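Local coordinates for putative sugar binding protein (Geobacillus stearothermophilus, PDB 6GUQ) that binds sugars such as beta-D-galactose, holds beta-D-glucopyranose in this crystal, and probably serves as the solute-binding component of a bacterial sugar transporter, at residues I118-P123 with A165-L170; V36-D41 with Q94-A99; D134-G139 with R171-E176. All blocks are in the same frame, centred on the assembly; numbering follows the deposited sequence.

Contact 1: I118-P123 with A165-L170. With BGC (beta-D-glucopyranose), chain B.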
loop_
_atom_site.group_PDB
_atom_site.type_symbol
_atom_site.label_atom_id
_atom_site.label_comp_id
_atom_site.label_asym_id
_atom_site.label_seq_id
_atom_site.Cartn_x
_atom_site.Cartn_y
_atom_site.Cartn_z
ATOM N N ILE A 118 -0.019 -2.828 -10.518
ATOM C CA ILE A 118 -0.232 -1.534 -9.881
ATOM C C ILE A 118 -0.069 -1.711 -8.376
ATOM O O ILE A 118 -0.501 -2.725 -7.814
ATOM C CB ILE A 118 -1.618 -0.945 -10.243
ATOM C CG1 ILE A 118 -1.731 0.508 -9.798
ATOM C CG2 ILE A 118 -2.766 -1.737 -9.624
ATOM C CD1 ILE A 118 -2.946 1.218 -10.406
ATOM N N ASP A 119 0.620 -0.750 -7.736
ATOM C CA ASP A 119 0.696 -0.617 -6.273
ATOM C C ASP A 119 1.594 -1.677 -5.631
ATOM O O ASP A 119 2.396 -1.373 -4.736
ATOM C CB ASP A 119 -0.727 -0.641 -5.687
ATOM C CG ASP A 119 -0.757 -0.716 -4.162
ATOM O OD1 ASP A 119 -0.696 -1.844 -3.622
ATOM O OD2 ASP A 119 -0.861 0.349 -3.508
ATOM N N THR A 120 1.481 -2.920 -6.091
ATOM C CA THR A 120 2.303 -4.030 -5.622
ATOM C C THR A 120 2.760 -4.824 -6.837
ATOM O O THR A 120 1.921 -5.309 -7.605
ATOM C CB THR A 120 1.511 -4.930 -4.660
ATOM O OG1 THR A 120 0.919 -4.129 -3.629
ATOM C CG2 THR A 120 2.410 -5.986 -4.040
ATOM N N ASP A 121 4.078 -4.954 -7.014
ATOM C CA ASP A 121 4.632 -5.586 -8.206
ATOM C C ASP A 121 4.840 -7.084 -7.984
ATOM O O ASP A 121 4.943 -7.566 -6.844
ATOM C CB ASP A 121 5.962 -4.924 -8.608
ATOM C CG ASP A 121 6.413 -5.283 -10.058
ATOM O OD1 ASP A 121 5.566 -5.742 -10.872
ATOM O OD2 ASP A 121 7.619 -5.096 -10.383
ATOM N N ALA A 122 4.872 -7.822 -9.112
ATOM C CA ALA A 122 5.321 -9.218 -9.202
ATOM C C ALA A 122 6.436 -9.266 -10.245
ATOM O O ALA A 122 6.227 -9.724 -11.384
ATOM C CB ALA A 122 4.174 -10.164 -9.564
ATOM N N PRO A 123 7.645 -8.820 -9.888
ATOM C CA PRO A 123 8.678 -8.576 -10.915
ATOM C C PRO A 123 9.172 -9.834 -11.619
ATOM O O PRO A 123 9.914 -9.719 -12.605
ATOM C CB PRO A 123 9.806 -7.899 -10.123
ATOM C CG PRO A 123 9.612 -8.383 -8.686
ATOM C CD PRO A 123 8.134 -8.608 -8.508
ATOM N N ALA A 165 1.276 -10.474 1.883
ATOM C CA ALA A 165 1.260 -9.496 0.811
ATOM C C ALA A 165 2.677 -8.991 0.551
ATOM O O ALA A 165 3.451 -8.737 1.485
ATOM C CB ALA A 165 0.317 -8.340 1.164
ATOM N N ALA A 166 3.015 -8.856 -0.738
ATOM C CA ALA A 166 4.404 -8.635 -1.129
ATOM C C ALA A 166 4.858 -7.216 -0.814
ATOM O O ALA A 166 6.019 -6.996 -0.445
ATOM C CB ALA A 166 4.581 -8.935 -2.620
ATOM N N HIS A 167 3.963 -6.237 -0.973
ATOM C CA HIS A 167 4.324 -4.861 -0.654
ATOM C C HIS A 167 4.471 -4.669 0.845
ATOM O O HIS A 167 5.364 -3.933 1.287
ATOM C CB HIS A 167 3.309 -3.863 -1.250
ATOM C CG HIS A 167 1.877 -4.075 -0.829
ATOM N ND1 HIS A 167 1.348 -5.309 -0.500
ATOM C CD2 HIS A 167 0.844 -3.195 -0.751
ATOM C CE1 HIS A 167 0.063 -5.172 -0.212
ATOM N NE2 HIS A 167 -0.268 -3.903 -0.371
ATOM N N GLN A 168 3.633 -5.355 1.628
ATOM C CA GLN A 168 3.722 -5.268 3.080
ATOM C C GLN A 168 5.054 -5.816 3.573
ATOM O O GLN A 168 5.732 -5.183 4.392
ATOM C CB GLN A 168 2.551 -6.024 3.711
ATOM C CG GLN A 168 1.204 -5.465 3.361
ATOM C CD GLN A 168 1.097 -4.001 3.724
ATOM O OE1 GLN A 168 0.912 -3.646 4.894
ATOM N NE2 GLN A 168 1.214 -3.139 2.726
ATOM N N GLN A 169 5.447 -6.996 3.083
ATOM C CA GLN A 169 6.744 -7.554 3.453
ATOM C C GLN A 169 7.874 -6.595 3.127
ATOM O O GLN A 169 8.783 -6.411 3.944
ATOM C CB GLN A 169 6.981 -8.879 2.735
ATOM C CG GLN A 169 6.096 -10.006 3.205
ATOM C CD GLN A 169 6.085 -11.149 2.209
ATOM O OE1 GLN A 169 5.785 -10.952 1.037
ATOM N NE2 GLN A 169 6.410 -12.346 2.672
ATOM N N LEU A 170 7.835 -5.978 1.930
ATOM C CA LEU A 170 8.898 -5.062 1.522
ATOM C C LEU A 170 8.937 -3.828 2.422
ATOM O O LEU A 170 10.020 -3.395 2.838
ATOM C CB LEU A 170 8.731 -4.666 0.039
ATOM C CG LEU A 170 9.007 -5.786 -0.992
ATOM C CD1 LEU A 170 8.612 -5.434 -2.427
ATOM C CD2 LEU A 170 10.478 -6.220 -0.982
HETATM C C2 BGC B . -1.381 0.002 0.126
HETATM C C3 BGC B . -2.472 -0.799 -0.497
HETATM C C4 BGC B . -3.355 -1.348 0.580
HETATM C C5 BGC B . -3.970 -0.242 1.407
HETATM C C6 BGC B . -4.744 -0.888 2.517
HETATM C C1 BGC B . -1.909 1.091 1.045
HETATM O O1 BGC B . -0.875 1.572 1.786
HETATM O O2 BGC B . -0.532 0.648 -0.844
HETATM O O3 BGC B . -1.886 -1.966 -1.113
HETATM O O4 BGC B . -4.438 -2.115 0.055
HETATM O O5 BGC B . -2.931 0.593 2.006
HETATM O O6 BGC B . -5.489 0.100 3.162
#
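The imidazole of H167 turns one face to T120 and an edge to the bound glucose. Its CG lies between the backbone N and the carbonyl carbon (chi1 57°), which lifts the ring off the first turn of its helix toward the sugar. H167 CB begins the contact against T120 CG2, 3.6 Å away. At CG the hydroxyl takes over: T120 OG1 sits over one ring face, offset toward the rim, 3.0 Å from H167 CG. T120 CB covers the same face in a CH-pi contact, and Q168 NE2 lies over the centre of the opposite one, so the ring is sandwiched. Further out, H167 CD2 passes D119 OD1 at 3.5 Å. At the tip H167 NE2 donates to glucose O3 (2.6 Å), which meets the ring at its edge. Glucose O3 in turn donates to D119 OD1 (2.8 Å), while glucose O2 donates to D119 OD2 (2.7 Å). T120 OG1 also donates to D119 OD1, from the anti side (2.8 Å), helping to fix the carboxylate. A leucine in place of H167 would probably leave glucose O3 without its N-H donor and T120 OG1 without a flat ring beneath it. D119 follows strand 115-118 and rests on W45 of helix 43-59 and M272 of helix 269-284; H167, in the opening turn of helix 166-179, leans on N135 of helix 135-149.

Contact 2: V36-D41 with Q94-A99; sequences VPEELD and QGLTEA. With BGC (beta-D-glucopyranose), chain B.
Two donors grip E38 OE1: the amide of Q94 and the O4 hydroxyl of the sugar. Glucose O4 donates to E38 OE1 at 2.6 Å. Q94 NE2 donates to E38 OE1 at 2.9 Å in an almost straight bond (179°), the acceptor lying in the amide plane; on the glutamate side the nitrogen stands well above the carboxylate plane. The two flat groups are turned 60° against each other. The other end of the amide closes on the root of the glutamate, with Q94 OE1 3.0 Å from E38 CB. E38 reaches the sugar because CG is anti to the backbone N (chi1 -172°) and the chain stays extended beyond it. Both residues sit just past the C-terminal ends of the neighbouring parallel strands 32-36 and 90-93, the place where alpha/beta folds of periplasmic binding proteins put their ligand loops. Q94 probably also helps position the acids: its NE2 donates to D119 OD1, on another sugar-binding residue, and Q94 NE2 lies 3.1 Å from glucose O3. At the other carboxylate oxygen, L96 CD2 lies 4.0 Å from E38 OE2. W45 of helix 43-59 touches P37, E38 and Q94, and H167 of helix 166-179 borders E38, Q94 and L96.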
loop_
_atom_site.group_PDB
_atom_site.type_symbol
_atom_site.label_atom_id
_atom_site.label_comp_id
_atom_site.label_asym_id
_atom_site.label_seq_id
_atom_site.Cartn_x
_atom_site.Cartn_y
_atom_site.Cartn_z
ATOM N N VAL A 36 -8.498 -4.104 -10.802
ATOM C CA VAL A 36 -8.874 -4.908 -9.644
ATOM C C VAL A 36 -8.168 -4.339 -8.411
ATOM O O VAL A 36 -6.938 -4.430 -8.319
ATOM C CB VAL A 36 -8.496 -6.380 -9.852
ATOM C CG1 VAL A 36 -8.851 -7.193 -8.620
ATOM C CG2 VAL A 36 -9.155 -6.922 -11.106
ATOM N N PRO A 37 -8.898 -3.778 -7.442
ATOM C CA PRO A 37 -8.275 -3.341 -6.178
ATOM C C PRO A 37 -8.122 -4.484 -5.182
ATOM O O PRO A 37 -8.693 -5.561 -5.340
ATOM C CB PRO A 37 -9.267 -2.311 -5.642
ATOM C CG PRO A 37 -10.580 -2.859 -6.093
ATOM C CD PRO A 37 -10.318 -3.394 -7.505
ATOM N N GLU A 38 -7.352 -4.215 -4.115
ATOM C CA GLU A 38 -7.226 -5.192 -3.024
ATOM C C GLU A 38 -8.554 -5.400 -2.294
ATOM O O GLU A 38 -8.821 -6.498 -1.784
ATOM C CB GLU A 38 -6.139 -4.756 -2.027
ATOM C CG GLU A 38 -5.791 -5.806 -0.944
ATOM C CD GLU A 38 -4.410 -5.604 -0.287
ATOM O OE1 GLU A 38 -3.761 -4.568 -0.534
ATOM O OE2 GLU A 38 -3.982 -6.477 0.510
ATOM N N GLU A 39 -9.397 -4.366 -2.264
ATOM C CA GLU A 39 -10.686 -4.385 -1.583
ATOM C C GLU A 39 -11.495 -3.221 -2.135
ATOM O O GLU A 39 -10.984 -2.101 -2.227
ATOM C CB GLU A 39 -10.507 -4.280 -0.054
ATOM C CG GLU A 39 -11.782 -4.078 0.762
ATOM C CD GLU A 39 -11.567 -4.331 2.254
ATOM O OE1 GLU A 39 -11.136 -5.447 2.637
ATOM O OE2 GLU A 39 -11.810 -3.402 3.047
ATOM N N LEU A 40 -12.752 -3.488 -2.492
ATOM C CA LEU A 40 -13.509 -2.568 -3.336
ATOM C C LEU A 40 -13.599 -1.173 -2.714
ATOM O O LEU A 40 -13.114 -0.192 -3.295
ATOM C CB LEU A 40 -14.901 -3.151 -3.604
ATOM C CG LEU A 40 -15.675 -2.690 -4.851
ATOM C CD1 LEU A 40 -17.072 -3.287 -4.830
ATOM C CD2 LEU A 40 -15.764 -1.171 -4.981
ATOM N N ASP A 41 -14.213 -1.059 -1.527
ATOM C CA ASP A 41 -14.537 0.245 -0.955
ATOM C C ASP A 41 -13.458 0.775 -0.000
ATOM O O ASP A 41 -13.700 1.764 0.708
ATOM C CB ASP A 41 -15.900 0.198 -0.252
ATOM C CG ASP A 41 -16.491 1.601 -0.006
ATOM O OD1 ASP A 41 -16.458 2.451 -0.927
ATOM O OD2 ASP A 41 -16.993 1.854 1.113
ATOM N N GLN A 94 -2.830 -5.620 -8.651
ATOM C CA GLN A 94 -1.712 -5.900 -7.761
ATOM C C GLN A 94 -1.127 -7.274 -8.052
ATOM O O GLN A 94 -1.838 -8.208 -8.432
ATOM C CB GLN A 94 -2.149 -5.895 -6.288
ATOM C CG GLN A 94 -2.287 -4.564 -5.590
ATOM C CD GLN A 94 -3.044 -4.722 -4.246
ATOM O OE1 GLN A 94 -4.140 -5.293 -4.208
ATOM N NE2 GLN A 94 -2.449 -4.246 -3.154
ATOM N N GLY A 95 0.173 -7.409 -7.810
ATOM C CA GLY A 95 0.816 -8.707 -7.855
ATOM C C GLY A 95 1.061 -9.189 -6.447
ATOM O O GLY A 95 2.204 -9.256 -5.980
ATOM N N LEU A 96 -0.035 -9.564 -5.788
ATOM C CA LEU A 96 -0.107 -9.562 -4.329
ATOM C C LEU A 96 0.850 -10.566 -3.699
ATOM O O LEU A 96 1.588 -10.227 -2.770
ATOM C CB LEU A 96 -1.537 -9.833 -3.896
ATOM C CG LEU A 96 -1.943 -9.115 -2.620
ATOM C CD1 LEU A 96 -1.196 -7.790 -2.468
ATOM C CD2 LEU A 96 -3.435 -8.894 -2.673
ATOM N N THR A 97 0.836 -11.813 -4.163
ATOM C CA THR A 97 1.732 -12.832 -3.635
ATOM C C THR A 97 2.406 -13.578 -4.776
ATOM O O THR A 97 1.769 -13.901 -5.786
ATOM C CB THR A 97 1.003 -13.843 -2.740
ATOM O OG1 THR A 97 0.481 -14.894 -3.554
ATOM C CG2 THR A 97 -0.149 -13.186 -1.975
ATOM N N GLU A 98 3.696 -13.874 -4.588
ATOM C CA GLU A 98 4.497 -14.501 -5.632
ATOM C C GLU A 98 4.013 -15.912 -5.950
ATOM O O GLU A 98 4.053 -16.333 -7.109
ATOM C CB GLU A 98 5.978 -14.508 -5.216
ATOM C CG GLU A 98 6.921 -15.277 -6.158
ATOM C CD GLU A 98 8.412 -14.962 -5.944
ATOM O OE1 GLU A 98 9.256 -15.515 -6.686
ATOM O OE2 GLU A 98 8.746 -14.164 -5.043
ATOM N N ALA A 99 3.538 -16.650 -4.954
ATOM C CA ALA A 99 3.178 -18.043 -5.182
ATOM C C ALA A 99 1.852 -18.196 -5.922
ATOM O O ALA A 99 1.682 -19.162 -6.679
ATOM C CB ALA A 99 3.119 -18.788 -3.846
HETATM C C2 BGC B . -1.381 0.002 0.126
HETATM C C3 BGC B . -2.472 -0.799 -0.497
HETATM C C4 BGC B . -3.355 -1.348 0.580
HETATM C C5 BGC B . -3.970 -0.242 1.407
HETATM C C6 BGC B . -4.744 -0.888 2.517
HETATM C C1 BGC B . -1.909 1.091 1.045
HETATM O O1 BGC B . -0.875 1.572 1.786
HETATM O O2 BGC B . -0.532 0.648 -0.844
HETATM O O3 BGC B . -1.886 -1.966 -1.113
HETATM O O4 BGC B . -4.438 -2.115 0.055
HETATM O O5 BGC B . -2.931 0.593 2.006
HETATM O O6 BGC B . -5.489 0.100 3.162
#

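Contact 3: D134-G139 with R171-E176. With BGC (beta-D-glucopyranose), chain B.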
loop_
_atom_site.group_PDB
_atom_site.type_symbol
_atom_site.label_atom_id
_atom_site.label_comp_id
_atom_site.label_asym_id
_atom_site.label_seq_id
_atom_site.Cartn_x
_atom_site.Cartn_y
_atom_site.Cartn_z
ATOM N N ASP A 134 7.999 2.272 -5.046
ATOM C CA ASP A 134 9.097 1.390 -4.661
ATOM C C ASP A 134 8.854 1.014 -3.200
ATOM O O ASP A 134 9.169 1.776 -2.281
ATOM C CB ASP A 134 10.441 2.082 -4.855
ATOM C CG ASP A 134 11.628 1.148 -4.612
ATOM O OD1 ASP A 134 11.455 0.089 -3.954
ATOM O OD2 ASP A 134 12.742 1.491 -5.070
ATOM N N ASN A 135 8.269 -0.131 -2.983
ATOM C CA ASN A 135 7.862 -0.539 -1.679
ATOM C C ASN A 135 8.938 -0.714 -0.665
ATOM O O ASN A 135 8.739 -0.371 0.431
ATOM C CB ASN A 135 6.929 -1.729 -1.761
ATOM C CG ASN A 135 5.563 -1.362 -2.255
ATOM O OD1 ASN A 135 5.002 -0.417 -1.835
ATOM N ND2 ASN A 135 5.036 -2.134 -3.139
ATOM N N TYR A 136 10.077 -1.254 -1.030
ATOM C CA TYR A 136 11.163 -1.398 -0.105
ATOM C C TYR A 136 11.662 -0.042 0.324
ATOM O O TYR A 136 11.922 0.190 1.459
ATOM C CB TYR A 136 12.288 -2.152 -0.751
ATOM C CG TYR A 136 13.501 -2.290 0.088
ATOM C CD1 TYR A 136 14.434 -1.300 0.154
ATOM C CD2 TYR A 136 13.723 -3.411 0.800
ATOM C CE1 TYR A 136 15.540 -1.427 0.915
ATOM C CE2 TYR A 136 14.835 -3.541 1.556
ATOM C CZ TYR A 136 15.727 -2.537 1.599
ATOM O OH TYR A 136 16.819 -2.677 2.340
ATOM N N TYR A 137 11.784 0.840 -0.614
ATOM C CA TYR A 137 12.286 2.115 -0.302
ATOM C C TYR A 137 11.353 2.936 0.555
ATOM O O TYR A 137 11.799 3.707 1.318
ATOM C CB TYR A 137 12.644 2.780 -1.584
ATOM C CG TYR A 137 13.501 3.942 -1.407
ATOM C CD1 TYR A 137 12.995 5.207 -1.577
ATOM C CD2 TYR A 137 14.796 3.805 -1.044
ATOM C CE1 TYR A 137 13.773 6.308 -1.415
ATOM C CE2 TYR A 137 15.572 4.900 -0.851
ATOM C CZ TYR A 137 15.044 6.145 -1.047
ATOM O OH TYR A 137 15.797 7.262 -0.885
ATOM N N ALA A 138 10.057 2.772 0.417
ATOM C CA ALA A 138 9.126 3.465 1.212
ATOM C C ALA A 138 9.331 3.019 2.620
ATOM O O ALA A 138 9.411 3.809 3.486
ATOM C CB ALA A 138 7.750 3.141 0.757
ATOM N N GLY A 139 9.411 1.733 2.847
ATOM C CA GLY A 139 9.633 1.260 4.202
ATOM C C GLY A 139 10.973 1.692 4.764
ATOM O O GLY A 139 11.106 1.933 5.974
ATOM N N ARG A 171 7.774 -3.240 2.734
ATOM C CA ARG A 171 7.766 -2.111 3.662
ATOM C C ARG A 171 8.270 -2.517 5.047
ATOM O O ARG A 171 8.900 -1.711 5.747
ATOM C CB ARG A 171 6.367 -1.498 3.750
ATOM C CG ARG A 171 5.890 -0.889 2.438
ATOM C CD ARG A 171 4.397 -0.602 2.468
ATOM N NE ARG A 171 3.874 -0.369 1.127
ATOM C CZ ARG A 171 2.658 0.101 0.851
ATOM N NH1 ARG A 171 1.811 0.387 1.816
ATOM N NH2 ARG A 171 2.283 0.291 -0.411
ATOM N N VAL A 172 8.043 -3.762 5.457
ATOM C CA VAL A 172 8.605 -4.186 6.731
ATOM C C VAL A 172 10.111 -4.361 6.596
ATOM O O VAL A 172 10.891 -3.870 7.422
ATOM C CB VAL A 172 7.904 -5.465 7.237
ATOM C CG1 VAL A 172 8.594 -6.014 8.462
ATOM C CG2 VAL A 172 6.448 -5.181 7.568
ATOM N N ARG A 173 10.550 -5.015 5.521
ATOM C CA ARG A 173 11.973 -5.322 5.384
ATOM C C ARG A 173 12.798 -4.050 5.173
ATOM O O ARG A 173 13.890 -3.912 5.741
ATOM C CB ARG A 173 12.169 -6.335 4.259
ATOM C CG ARG A 173 13.605 -6.737 3.974
ATOM C CD ARG A 173 14.364 -7.195 5.217
ATOM N NE ARG A 173 15.804 -7.213 4.943
ATOM C CZ ARG A 173 16.490 -8.295 4.576
ATOM N NH1 ARG A 173 17.797 -8.206 4.329
ATOM N NH2 ARG A 173 15.865 -9.466 4.463
ATOM N N GLY A 174 12.268 -3.084 4.424
ATOM C CA GLY A 174 12.957 -1.808 4.287
ATOM C C GLY A 174 13.134 -1.081 5.605
ATOM O O GLY A 174 14.183 -0.491 5.865
ATOM N N PHE A 175 12.108 -1.121 6.459
ATOM C CA PHE A 175 12.180 -0.459 7.751
ATOM C C PHE A 175 13.221 -1.126 8.641
ATOM O O PHE A 175 14.062 -0.449 9.249
ATOM C CB PHE A 175 10.796 -0.483 8.392
ATOM C CG PHE A 175 10.733 0.095 9.783
ATOM C CD1 PHE A 175 10.996 -0.700 10.895
ATOM C CD2 PHE A 175 10.345 1.417 9.982
ATOM C CE1 PHE A 175 10.905 -0.175 12.184
ATOM C CE2 PHE A 175 10.263 1.948 11.251
ATOM C CZ PHE A 175 10.536 1.153 12.363
ATOM N N GLU A 176 13.173 -2.459 8.737
ATOM C CA GLU A 176 14.176 -3.183 9.512
ATOM C C GLU A 176 15.588 -2.811 9.065
ATOM O O GLU A 176 16.452 -2.497 9.895
ATOM C CB GLU A 176 13.945 -4.687 9.375
ATOM C CG GLU A 176 12.820 -5.246 10.252
ATOM C CD GLU A 176 12.376 -6.634 9.802
ATOM O OE1 GLU A 176 12.712 -7.015 8.649
ATOM O OE2 GLU A 176 11.681 -7.332 10.582
HETATM C C2 BGC B . -1.381 0.002 0.126
HETATM C C3 BGC B . -2.472 -0.799 -0.497
HETATM C C4 BGC B . -3.355 -1.348 0.580
HETATM C C5 BGC B . -3.970 -0.242 1.407
HETATM C C6 BGC B . -4.744 -0.888 2.517
HETATM C C1 BGC B . -1.909 1.091 1.045
HETATM O O1 BGC B . -0.875 1.572 1.786
HETATM O O2 BGC B . -0.532 0.648 -0.844
HETATM O O3 BGC B . -1.886 -1.966 -1.113
HETATM O O4 BGC B . -4.438 -2.115 0.055
HETATM O O5 BGC B . -2.931 0.593 2.006
HETATM O O6 BGC B . -5.489 0.100 3.162
#
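Hydrogen bonds join the R171 guanidinium to N135 and to the glucose. R171 takes N135 OD1 side-on with two nitrogens, NH2 at 3.1 Å and NE at 3.2 Å, both arriving on the same face of the asparagine amide. Two other N-H groups of the guanidinium go to the sugar: R171 NH1 donates to glucose O1 (2.9 Å) and R171 NH2 to glucose O2 (2.9 Å), the chain running extended from CG to NE to get there. Further bonds, from R171 NH1 to T220 O and from N135 ND2 to D119 O, limit how far either group can turn. Backbone packing is the second kind. G139 and G174 let helices 135-149 and 166-179 touch almost bare, their local axes 6.5 Å apart at 46°. G139 CA makes a C-H...O contact with R171 O (3.4 Å), and G139 O lies at the edge of the F175 ring. The third kind is aromatic: G174 CA sits over a face of the Y136 ring, 3.9 Å from its centroid, a CH-pi contact, while Y136 OH is bonded to D177. This is a glycine-mediated helix crossing whose end opens onto the sugar cleft, where R171, a galactose-binding residue, bonds the anomeric and 2-hydroxyls of the glucose.

How the contacts relate
The three contacts close on one glucose, each adding its own hydrogen bonds: contact 1 at O2 and O3, contact 2 at O4, contact 3 at O1 and O2. Contacts 1 and 2, centres 9 Å apart, are knit by backbone, with probable hydrogen bonds from G95 N to T120 O (2.7 Å) and from A166 N to L96 O (2.8 Å). Contacts 1 and 3 share helix 166-179, and L170 CB packs 3.8 Å from Y136 N. Contacts 2 and 3 do not touch; their nearest atoms are about 7 Å apart. Contact 1 thus bridges them, consistent with a sugar held between two lobes as in other periplasmic binding proteins.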